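Local coordinates for protein probable glutathione S-transferase (Bordetella bronchiseptica RB50, PDB 3H1N) that probably conjugates glutathione to electrophilic compounds, as a dimeric member of the glutathione S-transferase family, at residues A52-P55 and G56-M59; R204-V207 and H208-P211; P224-R227 and G228-A231; R108-V111 and N112-L116; R244-P247 and E248-G251. All blocks are in the same frame, centred on the assembly; numbering follows the deposited sequence.

Overall arrangement
Contact 4 is the buried one: it lies on the long helix 105-127, at the face where the second subunit packs. Contact 1, at the surface of the N-terminal domain, and contact 2, at a corner of the helical domain, sit on opposite sides of the chain's centre, their centres about 41 Å apart. Contacts 2, 3 and 5 are partly buried; 2 and 5 come within about 5 Å at their nearest atoms and both involve helix 200-206. Contacts 3 and 4 each pack on helix 183-198. Regular helical bonding marks contact 4, whereas i to i+3 bonds, bridging waters and weak bonds become prominent in the others, at the chain's bends and helix ends.

Contact 1: residues A52-P55 and G56-M59; sequences AREP and GEDM
Glu54 and Glu57 lie side by side at the two ends of a tight turn, their side chains pointing the same way. The aliphatic parts touch at one place, Glu54 CB 3.9 Å from Glu57 CG. Glu54 is extended beyond CG, whereas Glu57 bends at chi2 (-72°), and the bend turns its carboxylate so that OE2 faces the same water as Glu54 OE1, the two planes 65° apart. Glu54 OE1 and Glu57 OE2 are 4.1 Å from each other, close for two like charges. That single water donates to both oxygens, 2.6 Å to Glu54 OE1 and 2.6 Å to Glu57 OE2. Arg51 adds a positive charge, in a salt bridge with Glu54 OE1 and a longer, weak pairing with Glu57 OE2, which probably offsets the repulsion.

The backbone beneath is a type II beta turn from Glu54 to Glu57, with Pro55 and Gly56 in the middle positions and Gly56 at a positive phi of 91°. Its closing bond, Glu57 N to Glu54 O, is weak at 3.3 Å. The turn reverses the chain in the loop from strand 48-50 to helix 59-65 of the thioredoxin-like N-terminal domain, and Asp58 then takes the N-cap position of that helix.

Apolar contact resumes where the two arms come side by side again. Ala52 CB meets SE of Met59, a selenomethionine, at 4.3 Å. Met59 is buried, and its side chain also packs on Trp25, Trp27 and Pro74.

Contact 2: residues R204-V207 and H208-P211; sequences RTLV and HRYP
Between Leu206 and Tyr210 the backbone runs in successive i to i+3 turns: Arg209 N bonds to Leu206 O at 2.9 Å and Tyr210 N to Val207 O at 3.1 Å. In both bonds the donor stands above the carbonyl plane. This is the corner joining helix 200-206 to helix 211-221 in the all-helical C-terminal domain, with Tyr210 as N-cap residue of the second helix. A water extends the bonding backwards, donating to Arg204 O and accepting from His208 N.

Among the side chains, Arg209 lies extended so that its guanidinium lies over one methyl of Leu206, CD2, which is 3.4 Å from Arg209 CZ and set over the centre of one face. CB of the same arginine lies over the centre of one face of the Tyr210 ring, while NH1 makes a weak bond to Tyr210 OH. Tyr210 also meets Leu206 directly, CE2 to CB at 4.0 Å, and it and Arg209 both touch Pro158 of helix 142-167. His208 turns back along the chain: its chi1 of 83° sets CG between the backbone N and the carbonyl carbon, and ND1 reaches Thr205 O, in the plane of the imidazole, through a weak 3.1 Å bond.

Contact 3: residues P224-R227 and G228-A231; sequences PELR and GYLA
Leu226 and Leu230 meet one turn apart along helix 224-230, a short and loosely bonded helix of the C-terminal domain that packs against helix 34-43 of the thioredoxin-like domain. Only part of the usual i to i+4 bonding is made directly. Leu230 N bonds Leu226 O at 3.0 Å, nearly along the C=O axis; the next bond, Ala231 N to Arg227 O, is weak. At each of the two preceding positions a water steps in. One donates to Pro224 O and accepts from Gly228 N at 3.0 Å; the other donates to Glu225 O and accepts from Tyr229 N at 2.8 Å.

The inner side is apolar. Leu230 CD1 lies 3.9 Å from Leu226 CB. Leu226 also runs beside Tyr229, with Leu226 CD2 4.1 Å from Tyr229 CD1. Tyr229 has CG anti to its backbone N (chi1 174°), and its ring leads away from Leu226 to helix 34-43, against Arg38 and Leu39, where the hydroxyl bonds Glu35 OE2. Leu226 packs on Leu186 and Leu230 on Tyr189 of helix 183-198.

The chemistry is therefore split: water completes the turn on the outward side, while leucine packing and a tyrosine-glutamate bond tie its other side to both domains.

Contact 4: residues R108-V111 and N112-L116; sequences RLWV and NQLQL
Leu109 O is gripped twice, by Gln113 N at 3.0 Å in the regular helical manner and by Asn89 ND2 of the second subunit. Three more i to i+4 bonds keep the turn tight: Asn112 N to Arg108 O at 2.9 Å, Leu114 N to Trp110 O at 3.0 Å and Gln115 N to Val111 O at 2.9 Å.

The side-chain contact centres on Trp110, where a chi1 of 172° swings CG to the far side from the backbone N and lays the indole alongside the following turn. Leu114 CD1 sits over one face, 3.7 Å from the centroid of the five-membered ring and 21° off its normal, a clear CH-pi contact; its other methyl, CD2, reaches the six-membered ring at CH2, 3.8 Å away. Gln113 comes to the edge instead, with NE2 3.6 Å from Trp110 CZ3 and the amide plane turned 57° from the ring. The bond from NE1 to Leu175 O helps fix the rotation of the indole.

The polar ends of two residues here look across the dimer interface: Asn112 ND2 bonds Asn89 OD1 of the second subunit, and Gln113 OE1 accepts from Ala85 N of that subunit. Buried amides thus find partners in the other chain.

Helix 105-127 packs among helices of both domains. Trp110 packs on Tyr163 and Ala167, Gln113 on Tyr163 and Leu114 on Phe164, all of helix 142-167; Val111 and Leu114 meet Ala184 of helix 183-198, and Gln115 and Leu116 lean on Ala88 of helix 87-97 of the thioredoxin-like domain.

Contact 5: residues R244-P247 and E248-G251; sequences RHYP and ELDG
Tyr246 meets Glu248 and Leu249 where the chain turns at Pro247. Arg244, first in the segment, donates from NH1 to Tyr246 OH at 3.0 Å, with the hydroxyl lying in the guanidinium plane. Tyr246 follows as the middle of the contact. Its CB touches both Leu249 CG and Glu248 CD, each at 3.8 Å, and both neighbours run in the same direction as the tyrosine. With chi1 at 67° and a further bend at chi2, Glu248 folds its carboxylate back beside Tyr246, the carboxylate plane standing 49° from the tyrosine ring. Tyr246 O accepts from Leu249 N at 3.0 Å, opening a short 3-10 turn. Pro247 continues it, its O taking Asp250 N at 3.1 Å, and a water donates to both Pro247 O and Asp250 O.

This is the C-terminal tail, strapped back over the helical domain. Leu249 packs on helix 142-167, and the tyrosine ring stacks with that of Tyr138.

Both carboxylates have partners in the helical domain: Glu248 OE2 accepts from Tyr138 OH and Gln142 NE2, and Asp250 from the backbone N of Arg201 and Arg202, where its negative charge would probably favour the start of helix 200-206.

Contact 1: residues A52-P55 and G56-M59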
loop_
_atom_site.group_PDB
_atom_site.type_symbol
_atom_site.label_atom_id
_atom_site.label_comp_id
_atom_site.label_asym_id
_atom_site.label_seq_id
_atom_site.Cartn_x
_atom_site.Cartn_y
_atom_site.Cartn_z
ATOM N N ALA B 52 -10.013 19.187 -9.466
ATOM C CA ALA B 52 -9.977 19.968 -8.229
ATOM C C ALA B 52 -9.245 21.305 -8.363
ATOM O O ALA B 52 -9.342 22.165 -7.478
ATOM C CB ALA B 52 -9.394 19.124 -7.078
ATOM N N ARG B 53 -8.533 21.488 -9.473
ATOM C CA ARG B 53 -7.819 22.734 -9.737
ATOM C C ARG B 53 -8.653 23.691 -10.593
ATOM O O ARG B 53 -8.294 24.861 -10.765
ATOM C CB ARG B 53 -6.475 22.450 -10.417
ATOM C CG ARG B 53 -5.577 21.475 -9.643
ATOM C CD ARG B 53 -4.209 21.383 -10.270
ATOM N NE ARG B 53 -3.310 20.473 -9.567
ATOM C CZ ARG B 53 -2.022 20.338 -9.868
ATOM N NH1 ARG B 53 -1.491 21.052 -10.862
ATOM N NH2 ARG B 53 -1.271 19.488 -9.194
ATOM N N GLU B 54 -9.765 23.193 -11.129
ATOM C CA GLU B 54 -10.625 23.989 -12.003
ATOM C C GLU B 54 -11.587 24.825 -11.157
ATOM O O GLU B 54 -12.125 24.321 -10.169
ATOM C CB GLU B 54 -11.398 23.085 -12.970
ATOM C CG GLU B 54 -10.506 22.161 -13.806
ATOM C CD GLU B 54 -11.283 21.356 -14.837
ATOM O OE1 GLU B 54 -12.529 21.350 -14.791
ATOM O OE2 GLU B 54 -10.642 20.726 -15.700
ATOM N N PRO B 55 -11.787 26.112 -11.531
ATOM C CA PRO B 55 -12.671 27.022 -10.793
ATOM C C PRO B 55 -14.081 26.470 -10.634
ATOM O O PRO B 55 -14.680 26.004 -11.606
ATOM C CB PRO B 55 -12.698 28.275 -11.674
ATOM C CG PRO B 55 -11.386 28.262 -12.371
ATOM C CD PRO B 55 -11.106 26.806 -12.643
ATOM N N GLY B 56 -14.583 26.494 -9.403
ATOM C CA GLY B 56 -15.966 26.119 -9.131
ATOM C C GLY B 56 -16.207 24.655 -8.810
ATOM O O GLY B 56 -17.301 24.298 -8.374
ATOM N N GLU B 57 -15.204 23.805 -9.031
ATOM C CA GLU B 57 -15.322 22.378 -8.733
ATOM C C GLU B 57 -15.114 22.124 -7.250
ATOM O O GLU B 57 -14.248 22.738 -6.627
ATOM C CB GLU B 57 -14.296 21.570 -9.524
ATOM C CG GLU B 57 -14.463 21.611 -11.035
ATOM C CD GLU B 57 -15.666 20.826 -11.538
ATOM O OE1 GLU B 57 -16.249 20.031 -10.774
ATOM O OE2 GLU B 57 -16.026 21.008 -12.718
ATOM N N ASP B 58 -15.897 21.210 -6.690
ATOM C CA ASP B 58 -15.819 20.890 -5.270
ATOM C C ASP B 58 -15.575 19.398 -5.084
ATOM O O ASP B 58 -16.497 18.587 -5.223
ATOM C CB ASP B 58 -17.113 21.315 -4.560
ATOM C CG ASP B 58 -17.080 21.075 -3.046
ATOM O OD1 ASP B 58 -16.080 20.555 -2.505
ATOM O OD2 ASP B 58 -18.087 21.412 -2.392
HETATM N N MSE B 59 -14.337 19.044 -4.758
HETATM C CA MSE B 59 -13.971 17.637 -4.603
HETATM C C MSE B 59 -14.680 16.936 -3.444
HETATM O O MSE B 59 -15.160 15.806 -3.600
HETATM C CB MSE B 59 -12.462 17.475 -4.464
HETATM C CG MSE B 59 -12.032 16.010 -4.425
HETATM SE SE MSE B 59 -10.138 15.819 -4.471
HETATM C CE MSE B 59 -9.700 16.875 -2.907
HETATM O O HOH W 1 -14.809 22.572 -14.457
#

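Contact 2: residues R204-V207 and H208-P211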
loop_
_atom_site.group_PDB
_atom_site.type_symbol
_atom_site.label_atom_id
_atom_site.label_comp_id
_atom_site.label_asym_id
_atom_site.label_seq_id
_atom_site.Cartn_x
_atom_site.Cartn_y
_atom_site.Cartn_z
ATOM N N ARG B 204 23.031 14.224 -0.132
ATOM C CA ARG B 204 24.425 14.518 -0.447
ATOM C C ARG B 204 25.358 13.371 -0.020
ATOM O O ARG B 204 26.284 13.025 -0.761
ATOM C CB ARG B 204 24.851 15.847 0.168
ATOM C CG ARG B 204 26.132 16.400 -0.381
ATOM C CD ARG B 204 26.037 17.924 -0.500
ATOM N NE ARG B 204 25.740 18.567 0.785
ATOM C CZ ARG B 204 24.662 19.310 1.050
ATOM N NH1 ARG B 204 23.733 19.543 0.122
ATOM N NH2 ARG B 204 24.525 19.840 2.257
ATOM N N THR B 205 25.096 12.776 1.144
ATOM C CA THR B 205 25.863 11.615 1.623
ATOM C C THR B 205 25.588 10.354 0.785
ATOM O O THR B 205 26.511 9.599 0.445
ATOM C CB THR B 205 25.551 11.305 3.107
ATOM O OG1 THR B 205 25.892 12.440 3.916
ATOM C CG2 THR B 205 26.335 10.062 3.600
ATOM N N LEU B 206 24.320 10.147 0.438
ATOM C CA LEU B 206 23.873 8.857 -0.046
ATOM C C LEU B 206 23.970 8.633 -1.550
ATOM O O LEU B 206 24.175 7.499 -1.992
ATOM C CB LEU B 206 22.431 8.587 0.412
ATOM C CG LEU B 206 22.077 8.446 1.897
ATOM C CD1 LEU B 206 20.596 8.169 1.992
ATOM C CD2 LEU B 206 22.875 7.334 2.603
ATOM N N VAL B 207 23.793 9.683 -2.348
ATOM C CA VAL B 207 23.547 9.466 -3.793
ATOM C C VAL B 207 24.646 8.708 -4.556
ATOM O O VAL B 207 24.339 7.932 -5.469
ATOM C CB VAL B 207 23.106 10.759 -4.554
ATOM C CG1 VAL B 207 21.706 11.192 -4.083
ATOM C CG2 VAL B 207 24.126 11.865 -4.386
ATOM N N HIS B 208 25.905 8.892 -4.151
ATOM C CA HIS B 208 27.035 8.205 -4.800
ATOM C C HIS B 208 26.922 6.683 -4.691
ATOM O O HIS B 208 27.489 5.958 -5.510
ATOM C CB HIS B 208 28.381 8.660 -4.206
ATOM C CG HIS B 208 28.751 7.938 -2.944
ATOM N ND1 HIS B 208 28.158 8.211 -1.730
ATOM C CD2 HIS B 208 29.628 6.931 -2.716
ATOM C CE1 HIS B 208 28.666 7.419 -0.805
ATOM N NE2 HIS B 208 29.559 6.632 -1.374
ATOM N N ARG B 209 26.226 6.207 -3.662
ATOM C CA ARG B 209 26.071 4.775 -3.442
ATOM C C ARG B 209 25.229 4.104 -4.523
ATOM O O ARG B 209 25.330 2.889 -4.729
ATOM C CB ARG B 209 25.389 4.492 -2.105
ATOM C CG ARG B 209 26.022 5.099 -0.862
ATOM C CD ARG B 209 25.143 4.714 0.332
ATOM N NE ARG B 209 25.702 5.162 1.609
ATOM C CZ ARG B 209 25.178 4.866 2.796
ATOM N NH1 ARG B 209 24.076 4.122 2.885
ATOM N NH2 ARG B 209 25.751 5.313 3.899
ATOM N N TYR B 210 24.357 4.881 -5.164
ATOM C CA TYR B 210 23.300 4.319 -6.012
ATOM C C TYR B 210 23.329 4.849 -7.462
ATOM O O TYR B 210 22.366 5.503 -7.895
ATOM C CB TYR B 210 21.923 4.571 -5.370
ATOM C CG TYR B 210 21.900 4.322 -3.865
ATOM C CD1 TYR B 210 22.023 3.035 -3.352
ATOM C CD2 TYR B 210 21.776 5.382 -2.959
ATOM C CE1 TYR B 210 22.030 2.806 -1.980
ATOM C CE2 TYR B 210 21.768 5.159 -1.567
ATOM C CZ TYR B 210 21.897 3.865 -1.097
ATOM O OH TYR B 210 21.891 3.616 0.259
ATOM N N PRO B 211 24.403 4.539 -8.215
ATOM C CA PRO B 211 24.557 5.072 -9.584
ATOM C C PRO B 211 23.417 4.662 -10.543
ATOM O O PRO B 211 22.998 5.476 -11.364
ATOM C CB PRO B 211 25.902 4.491 -10.040
ATOM C CG PRO B 211 26.050 3.235 -9.226
ATOM C CD PRO B 211 25.491 3.597 -7.883
HETATM O O HOH W 2 26.937 11.193 -2.631
#

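Contact 3: residues P224-R227 and G228-A231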
loop_
_atom_site.group_PDB
_atom_site.type_symbol
_atom_site.label_atom_id
_atom_site.label_comp_id
_atom_site.label_asym_id
_atom_site.label_seq_id
_atom_site.Cartn_x
_atom_site.Cartn_y
_atom_site.Cartn_z
ATOM N N PRO B 224 11.407 12.916 -23.424
ATOM C CA PRO B 224 10.722 13.921 -24.256
ATOM C C PRO B 224 9.222 14.006 -23.931
ATOM O O PRO B 224 8.644 15.087 -23.980
ATOM C CB PRO B 224 10.944 13.404 -25.678
ATOM C CG PRO B 224 12.226 12.655 -25.597
ATOM C CD PRO B 224 12.183 11.973 -24.254
ATOM N N GLU B 225 8.614 12.882 -23.567
ATOM C CA GLU B 225 7.200 12.872 -23.203
ATOM C C GLU B 225 6.875 13.559 -21.868
ATOM O O GLU B 225 5.705 13.838 -21.592
ATOM C CB GLU B 225 6.594 11.457 -23.265
ATOM C CG GLU B 225 7.305 10.375 -22.458
ATOM C CD GLU B 225 8.393 9.682 -23.265
ATOM O OE1 GLU B 225 8.313 8.454 -23.458
ATOM O OE2 GLU B 225 9.321 10.371 -23.714
ATOM N N LEU B 226 7.894 13.832 -21.043
ATOM C CA LEU B 226 7.676 14.614 -19.823
ATOM C C LEU B 226 8.153 16.057 -19.921
ATOM O O LEU B 226 7.877 16.853 -19.024
ATOM C CB LEU B 226 8.259 13.926 -18.574
ATOM C CG LEU B 226 7.377 12.846 -17.941
ATOM C CD1 LEU B 226 8.155 12.169 -16.821
ATOM C CD2 LEU B 226 6.039 13.413 -17.430
ATOM N N ARG B 227 8.858 16.401 -21.002
ATOM C CA ARG B 227 9.474 17.722 -21.133
ATOM C C ARG B 227 8.479 18.867 -20.916
ATOM O O ARG B 227 8.727 19.767 -20.105
ATOM C CB ARG B 227 10.165 17.857 -22.505
ATOM C CG ARG B 227 11.131 19.049 -22.664
ATOM C CD ARG B 227 12.455 18.844 -21.911
ATOM N NE ARG B 227 13.068 17.532 -22.156
ATOM C CZ ARG B 227 13.941 17.263 -23.125
ATOM N NH1 ARG B 227 14.423 16.030 -23.241
ATOM N NH2 ARG B 227 14.338 18.216 -23.978
ATOM N N GLY B 228 7.368 18.827 -21.653
ATOM C CA GLY B 228 6.337 19.853 -21.579
ATOM C C GLY B 228 5.775 19.988 -20.178
ATOM O O GLY B 228 5.737 21.100 -19.637
ATOM N N TYR B 229 5.364 18.855 -19.595
ATOM C CA TYR B 229 4.768 18.816 -18.246
ATOM C C TYR B 229 5.668 19.383 -17.137
ATOM O O TYR B 229 5.220 20.180 -16.306
ATOM C CB TYR B 229 4.292 17.399 -17.861
ATOM C CG TYR B 229 3.819 17.353 -16.428
ATOM C CD1 TYR B 229 4.537 16.652 -15.455
ATOM C CD2 TYR B 229 2.684 18.067 -16.026
ATOM C CE1 TYR B 229 4.101 16.622 -14.108
ATOM C CE2 TYR B 229 2.249 18.049 -14.692
ATOM C CZ TYR B 229 2.959 17.340 -13.748
ATOM O OH TYR B 229 2.516 17.361 -12.444
ATOM N N LEU B 230 6.936 18.977 -17.134
ATOM C CA LEU B 230 7.860 19.377 -16.070
ATOM C C LEU B 230 8.234 20.857 -16.152
ATOM O O LEU B 230 8.732 21.419 -15.180
ATOM C CB LEU B 230 9.112 18.492 -16.062
ATOM C CG LEU B 230 8.906 16.991 -15.814
ATOM C CD1 LEU B 230 10.192 16.214 -16.094
ATOM C CD2 LEU B 230 8.368 16.690 -14.404
ATOM N N ALA B 231 7.947 21.484 -17.288
ATOM C CA ALA B 231 8.226 22.910 -17.495
ATOM C C ALA B 231 6.946 23.753 -17.449
ATOM O O ALA B 231 6.988 24.967 -17.636
ATOM C CB ALA B 231 8.953 23.110 -18.819
HETATM O O HOH W 3 6.566 16.711 -23.624
HETATM O O HOH W 4 4.943 16.690 -21.317
#

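Contact 4: residues R108-V111 and N112-L116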
loop_
_atom_site.group_PDB
_atom_site.type_symbol
_atom_site.label_atom_id
_atom_site.label_comp_id
_atom_site.label_asym_id
_atom_site.label_seq_id
_atom_site.Cartn_x
_atom_site.Cartn_y
_atom_site.Cartn_z
ATOM N N ARG B 108 3.681 -7.480 -14.564
ATOM C CA ARG B 108 2.652 -6.634 -13.948
ATOM C C ARG B 108 2.709 -6.710 -12.439
ATOM O O ARG B 108 2.630 -5.686 -11.769
ATOM C CB ARG B 108 1.253 -7.049 -14.447
ATOM C CG ARG B 108 0.915 -6.442 -15.789
ATOM C CD ARG B 108 -0.082 -7.256 -16.576
ATOM N NE ARG B 108 -0.320 -6.615 -17.869
ATOM C CZ ARG B 108 -1.392 -6.807 -18.633
ATOM N NH1 ARG B 108 -2.362 -7.634 -18.243
ATOM N NH2 ARG B 108 -1.496 -6.160 -19.791
ATOM N N LEU B 109 2.831 -7.936 -11.913
ATOM C CA LEU B 109 2.967 -8.151 -10.475
ATOM C C LEU B 109 4.235 -7.498 -9.923
ATOM O O LEU B 109 4.218 -6.955 -8.815
ATOM C CB LEU B 109 2.942 -9.641 -10.145
ATOM C CG LEU B 109 1.602 -10.341 -10.405
ATOM C CD1 LEU B 109 1.730 -11.854 -10.343
ATOM C CD2 LEU B 109 0.519 -9.824 -9.450
ATOM N N TRP B 110 5.323 -7.566 -10.696
ATOM C CA TRP B 110 6.601 -6.952 -10.322
ATOM C C TRP B 110 6.475 -5.436 -10.246
ATOM O O TRP B 110 6.895 -4.825 -9.260
ATOM C CB TRP B 110 7.716 -7.391 -11.290
ATOM C CG TRP B 110 9.072 -6.715 -11.164
ATOM C CD1 TRP B 110 9.776 -6.107 -12.177
ATOM C CD2 TRP B 110 9.889 -6.599 -9.985
ATOM N NE1 TRP B 110 10.980 -5.622 -11.699
ATOM C CE2 TRP B 110 11.075 -5.915 -10.361
ATOM C CE3 TRP B 110 9.733 -7.006 -8.647
ATOM C CZ2 TRP B 110 12.097 -5.617 -9.442
ATOM C CZ3 TRP B 110 10.751 -6.721 -7.732
ATOM C CH2 TRP B 110 11.920 -6.027 -8.135
ATOM N N VAL B 111 5.879 -4.831 -11.272
ATOM C CA VAL B 111 5.642 -3.393 -11.266
ATOM C C VAL B 111 4.725 -2.967 -10.103
ATOM O O VAL B 111 4.976 -1.945 -9.456
ATOM C CB VAL B 111 5.155 -2.873 -12.658
ATOM C CG1 VAL B 111 4.721 -1.400 -12.595
ATOM C CG2 VAL B 111 6.280 -3.020 -13.667
ATOM N N ASN B 112 3.682 -3.754 -9.849
ATOM C CA ASN B 112 2.754 -3.467 -8.762
ATOM C C ASN B 112 3.465 -3.480 -7.397
ATOM O O ASN B 112 3.291 -2.546 -6.604
ATOM C CB ASN B 112 1.563 -4.445 -8.769
ATOM C CG ASN B 112 0.457 -4.039 -7.796
ATOM O OD1 ASN B 112 0.059 -2.877 -7.742
ATOM N ND2 ASN B 112 -0.061 -5.014 -7.033
ATOM N N GLN B 113 4.304 -4.483 -7.146
ATOM C CA GLN B 113 5.009 -4.499 -5.868
ATOM C C GLN B 113 6.049 -3.395 -5.750
ATOM O O GLN B 113 6.227 -2.841 -4.673
ATOM C CB GLN B 113 5.583 -5.869 -5.503
ATOM C CG GLN B 113 6.828 -6.309 -6.221
ATOM C CD GLN B 113 7.331 -7.644 -5.679
ATOM O OE1 GLN B 113 6.660 -8.655 -5.808
ATOM N NE2 GLN B 113 8.506 -7.639 -5.062
ATOM N N LEU B 114 6.717 -3.067 -6.851
ATOM C CA LEU B 114 7.632 -1.928 -6.855
ATOM C C LEU B 114 6.884 -0.644 -6.492
ATOM O O LEU B 114 7.350 0.139 -5.654
ATOM C CB LEU B 114 8.308 -1.778 -8.211
ATOM C CG LEU B 114 9.471 -2.732 -8.541
ATOM C CD1 LEU B 114 9.824 -2.651 -10.035
ATOM C CD2 LEU B 114 10.715 -2.452 -7.656
ATOM N N GLN B 115 5.723 -0.434 -7.117
ATOM C CA GLN B 115 4.889 0.734 -6.804
ATOM C C GLN B 115 4.443 0.770 -5.343
ATOM O O GLN B 115 4.455 1.832 -4.717
ATOM C CB GLN B 115 3.674 0.852 -7.751
ATOM C CG GLN B 115 2.824 2.134 -7.529
ATOM C CD GLN B 115 3.565 3.424 -7.893
ATOM O OE1 GLN B 115 3.464 4.437 -7.173
ATOM N NE2 GLN B 115 4.289 3.406 -9.000
ATOM N N LEU B 116 4.064 -0.379 -4.791
ATOM C CA LEU B 116 3.652 -0.422 -3.393
ATOM C C LEU B 116 4.816 -0.113 -2.459
ATOM O O LEU B 116 4.613 0.442 -1.366
ATOM C CB LEU B 116 3.019 -1.790 -3.042
ATOM C CG LEU B 116 1.677 -2.049 -3.722
ATOM C CD1 LEU B 116 1.218 -3.533 -3.560
ATOM C CD2 LEU B 116 0.614 -1.098 -3.173
#

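Contact 5: residues R244-P247 and E248-G251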
loop_
_atom_site.group_PDB
_atom_site.type_symbol
_atom_site.label_atom_id
_atom_site.label_comp_id
_atom_site.label_asym_id
_atom_site.label_seq_id
_atom_site.Cartn_x
_atom_site.Cartn_y
_atom_site.Cartn_z
ATOM N N ARG B 244 8.631 17.529 2.720
ATOM C CA ARG B 244 8.781 18.842 3.328
ATOM C C ARG B 244 10.213 19.055 3.759
ATOM O O ARG B 244 10.804 18.212 4.438
ATOM C CB ARG B 244 7.865 19.013 4.545
ATOM C CG ARG B 244 6.364 18.907 4.265
ATOM C CD ARG B 244 5.574 19.256 5.512
ATOM N NE ARG B 244 4.133 19.080 5.352
ATOM C CZ ARG B 244 3.222 19.484 6.244
ATOM N NH1 ARG B 244 3.590 20.137 7.338
ATOM N NH2 ARG B 244 1.929 19.261 6.027
ATOM N N HIS B 245 10.769 20.196 3.385
ATOM C CA HIS B 245 12.126 20.523 3.806
ATOM C C HIS B 245 12.153 21.202 5.179
ATOM O O HIS B 245 11.870 22.391 5.304
ATOM C CB HIS B 245 12.836 21.386 2.757
ATOM C CG HIS B 245 14.200 21.836 3.182
ATOM N ND1 HIS B 245 15.128 20.974 3.725
ATOM C CD2 HIS B 245 14.781 23.058 3.176
ATOM C CE1 HIS B 245 16.225 21.643 4.027
ATOM N NE2 HIS B 245 16.044 22.907 3.694
ATOM N N TYR B 246 12.513 20.430 6.202
ATOM C CA TYR B 246 12.747 20.941 7.544
ATOM C C TYR B 246 14.223 20.715 7.876
ATOM O O TYR B 246 14.650 19.580 8.032
ATOM C CB TYR B 246 11.868 20.176 8.547
ATOM C CG TYR B 246 10.387 20.455 8.415
ATOM C CD1 TYR B 246 9.891 21.761 8.511
ATOM C CD2 TYR B 246 9.479 19.413 8.221
ATOM C CE1 TYR B 246 8.522 22.023 8.398
ATOM C CE2 TYR B 246 8.106 19.660 8.118
ATOM C CZ TYR B 246 7.635 20.966 8.210
ATOM O OH TYR B 246 6.281 21.210 8.110
ATOM N N PRO B 247 15.023 21.792 7.943
ATOM C CA PRO B 247 16.459 21.619 8.225
ATOM C C PRO B 247 16.724 20.767 9.484
ATOM O O PRO B 247 17.666 19.958 9.500
ATOM C CB PRO B 247 16.948 23.058 8.414
ATOM C CG PRO B 247 16.016 23.875 7.564
ATOM C CD PRO B 247 14.666 23.207 7.734
ATOM N N GLU B 248 15.875 20.911 10.504
ATOM C CA GLU B 248 16.055 20.183 11.772
ATOM C C GLU B 248 15.901 18.656 11.664
ATOM O O GLU B 248 16.426 17.912 12.502
ATOM C CB GLU B 248 15.155 20.759 12.881
ATOM C CG GLU B 248 13.645 20.573 12.675
ATOM C CD GLU B 248 12.981 21.700 11.895
ATOM O OE1 GLU B 248 13.661 22.422 11.112
ATOM O OE2 GLU B 248 11.750 21.857 12.048
ATOM N N LEU B 249 15.202 18.201 10.623
ATOM C CA LEU B 249 15.034 16.780 10.365
ATOM C C LEU B 249 16.112 16.191 9.440
ATOM O O LEU B 249 16.219 14.973 9.321
ATOM C CB LEU B 249 13.624 16.511 9.805
ATOM C CG LEU B 249 12.444 17.014 10.652
ATOM C CD1 LEU B 249 11.130 16.467 10.096
ATOM C CD2 LEU B 249 12.604 16.617 12.121
ATOM N N ASP B 250 16.925 17.052 8.815
ATOM C CA ASP B 250 17.979 16.613 7.903
ATOM C C ASP B 250 19.301 16.353 8.676
ATOM O O ASP B 250 19.404 16.616 9.880
ATOM C CB ASP B 250 18.177 17.691 6.811
ATOM C CG ASP B 250 18.782 17.152 5.503
ATOM O OD1 ASP B 250 19.014 15.942 5.354
ATOM O OD2 ASP B 250 19.040 17.981 4.600
ATOM N N GLY B 251 20.289 15.799 7.988
ATOM C CA GLY B 251 21.622 15.569 8.560
ATOM C C GLY B 251 22.477 14.754 7.608
ATOM O O GLY B 251 21.952 14.114 6.699
HETATM O O HOH W 5 19.816 19.124 11.436
#